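Local coordinates for protein 3-deoxy-manno-octulosonate cytidylyltransferase (Escherichia coli, PDB 1H7E) that activates the eight-carbon sugar KDO, probably for lipopolysaccharide synthesis, by transferring CMP to it from CTP, yielding CMP-KDO and diphosphate, at residues A[101-106]-A[215-220]. Sequence-based numbering, arbitrary orientation.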
loop_
_atom_site.group_PDB
_atom_site.type_symbol
_atom_site.label_atom_id
_atom_site.label_comp_id
_atom_site.label_asym_id
_atom_site.label_seq_id
_atom_site.Cartn_x
_atom_site.Cartn_y
_atom_site.Cartn_z
ATOM N N MET A 101 -24.866 -2.764 15.278
ATOM C CA MET A 101 -25.397 -1.574 14.625
ATOM C C MET A 101 -25.116 -1.466 13.132
ATOM O O MET A 101 -25.270 -0.398 12.536
ATOM C CB MET A 101 -24.953 -0.314 15.368
ATOM C CG MET A 101 -25.487 -0.275 16.800
ATOM S SD MET A 101 -25.586 1.378 17.458
ATOM C CE MET A 101 -26.827 2.111 16.312
ATOM N N ILE A 102 -24.738 -2.595 12.537
ATOM C CA ILE A 102 -24.456 -2.695 11.113
ATOM C C ILE A 102 -25.656 -2.171 10.305
ATOM O O ILE A 102 -26.803 -2.435 10.656
ATOM C CB ILE A 102 -24.161 -4.195 10.742
ATOM C CG1 ILE A 102 -23.992 -4.367 9.238
ATOM C CG2 ILE A 102 -25.295 -5.113 11.191
ATOM C CD1 ILE A 102 -22.803 -3.644 8.695
ATOM N N ARG A 103 -25.400 -1.365 9.278
ATOM C CA ARG A 103 -26.474 -0.854 8.428
ATOM C C ARG A 103 -26.648 -1.747 7.205
ATOM O O ARG A 103 -25.725 -1.900 6.418
ATOM C CB ARG A 103 -26.176 0.562 7.925
ATOM C CG ARG A 103 -26.227 1.659 8.975
ATOM C CD ARG A 103 -26.040 3.029 8.308
ATOM N NE ARG A 103 -24.714 3.147 7.699
ATOM C CZ ARG A 103 -23.675 3.767 8.257
ATOM N NH1 ARG A 103 -23.789 4.357 9.447
ATOM N NH2 ARG A 103 -22.499 3.730 7.652
ATOM N N PRO A 104 -27.844 -2.339 7.024
ATOM C CA PRO A 104 -28.121 -3.212 5.879
ATOM C C PRO A 104 -27.732 -2.617 4.529
ATOM O O PRO A 104 -27.270 -3.340 3.634
ATOM C CB PRO A 104 -29.633 -3.413 5.978
ATOM C CG PRO A 104 -29.840 -3.489 7.459
ATOM C CD PRO A 104 -28.971 -2.355 7.981
ATOM N N ARG A 105 -27.913 -1.306 4.379
ATOM C CA ARG A 105 -27.587 -0.615 3.126
ATOM C C ARG A 105 -26.096 -0.683 2.786
ATOM O O ARG A 105 -25.727 -0.724 1.618
ATOM C CB ARG A 105 -28.055 0.849 3.188
ATOM C CG ARG A 105 -29.154 1.238 2.160
ATOM C CD ARG A 105 -30.373 0.265 2.106
ATOM N NE ARG A 105 -31.185 0.229 3.331
ATOM C CZ ARG A 105 -31.897 -0.825 3.741
ATOM N NH1 ARG A 105 -31.914 -1.949 3.031
ATOM N NH2 ARG A 105 -32.570 -0.772 4.884
ATOM N N ASP A 106 -25.243 -0.720 3.802
ATOM C CA ASP A 106 -23.796 -0.802 3.568
ATOM C C ASP A 106 -23.405 -2.161 3.005
ATOM O O ASP A 106 -22.488 -2.258 2.180
ATOM C CB ASP A 106 -23.006 -0.542 4.855
ATOM C CG ASP A 106 -23.121 0.894 5.337
ATOM O OD1 ASP A 106 -23.590 1.767 4.572
ATOM O OD2 ASP A 106 -22.736 1.132 6.497
ATOM N N PHE A 215 -14.831 0.016 -0.789
ATOM C CA PHE A 215 -15.920 0.999 -0.938
ATOM C C PHE A 215 -16.156 1.903 0.266
ATOM O O PHE A 215 -16.309 1.443 1.397
ATOM C CB PHE A 215 -17.245 0.306 -1.268
ATOM C CG PHE A 215 -17.187 -0.534 -2.500
ATOM C CD1 PHE A 215 -17.456 0.018 -3.744
ATOM C CD2 PHE A 215 -16.832 -1.874 -2.417
ATOM C CE1 PHE A 215 -17.370 -0.751 -4.892
ATOM C CE2 PHE A 215 -16.743 -2.652 -3.562
ATOM C CZ PHE A 215 -17.012 -2.090 -4.804
ATOM N N GLU A 216 -16.275 3.199 -0.002
ATOM C CA GLU A 216 -16.487 4.170 1.060
ATOM C C GLU A 216 -17.958 4.358 1.461
ATOM O O GLU A 216 -18.818 4.521 0.602
ATOM C CB GLU A 216 -15.872 5.519 0.650
ATOM C CG GLU A 216 -15.848 6.504 1.792
ATOM C CD GLU A 216 -15.246 7.843 1.434
ATOM O OE1 GLU A 216 -14.470 7.952 0.469
ATOM O OE2 GLU A 216 -15.555 8.799 2.155
ATOM N N VAL A 217 -18.233 4.317 2.768
ATOM C CA VAL A 217 -19.582 4.531 3.308
ATOM C C VAL A 217 -19.494 5.581 4.421
ATOM O O VAL A 217 -18.400 6.053 4.732
ATOM C CB VAL A 217 -20.208 3.225 3.866
ATOM C CG1 VAL A 217 -20.364 2.209 2.746
ATOM C CG2 VAL A 217 -19.386 2.669 5.028
ATOM N N ALA A 218 -20.633 5.956 5.012
ATOM C CA ALA A 218 -20.655 6.944 6.102
ATOM C C ALA A 218 -20.089 6.334 7.397
ATOM O O ALA A 218 -19.998 5.108 7.511
ATOM C CB ALA A 218 -22.072 7.433 6.322
ATOM N N ALA A 219 -19.672 7.175 8.349
ATOM C CA ALA A 219 -19.130 6.680 9.616
ATOM C C ALA A 219 -20.131 5.690 10.220
ATOM O O ALA A 219 -21.321 5.989 10.325
ATOM C CB ALA A 219 -18.869 7.838 10.586
ATOM N N THR A 220 -19.656 4.498 10.564
ATOM C CA THR A 220 -20.516 3.462 11.118
ATOM C C THR A 220 -20.781 3.660 12.609
ATOM O O THR A 220 -20.269 4.604 13.218
ATOM C CB THR A 220 -19.921 2.050 10.867
ATOM O OG1 THR A 220 -18.619 1.967 11.458
ATOM C CG2 THR A 220 -19.821 1.755 9.358
HETATM O O HOH W 1 -23.235 4.670 4.720
#
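Arg-103 reaches across from the N-cap position of helix 104-116 and grips two successive backbone carbonyls, those of Ala-218 and Ala-219, in the loop that follows strand 212-216, outermost within this chain in the mixed sheet of this GT-A-type cytidylyltransferase fold. The bond from Arg-103 NH1 to Ala-219 O (3.1 Å) is nearly straight, at 168° about the hydrogen. Arg-103 NH2 lies closer to Ala-218 O (2.9 Å), but that bond is more bent, at 140°. Both oxygens sit at the edge of the guanidinium, near its plane, whereas each nitrogen stands above the plane of the carbonyl it serves. The side chain is extended at chi2 and bends at chi3 (-64°), which turns the head group to the loop. Beside the polar grip, CG2 of Thr-220 approaches Arg-103 NH2 obliquely at 3.7 Å, and Val-217 sets CB and CG1 against the carboxylate of Asp-106. That buried aspartate, in the first turn of the helix, forms a salt bridge with Arg-103 (NH2 to OD2), where the hydrogen bond is weak and bent; this probably limits the freedom of the guanidinium. Farther out, Val-217 pairs by backbone with Cys-126 of strand 122-129, which ties this part of 215-220 to the sheet, while Ile-102 O accepts a bond from Arg-36. A water completes the link between helix and loop, donating to Asp-106 OD1 and accepting from Ala-218 N, each at 2.9 Å.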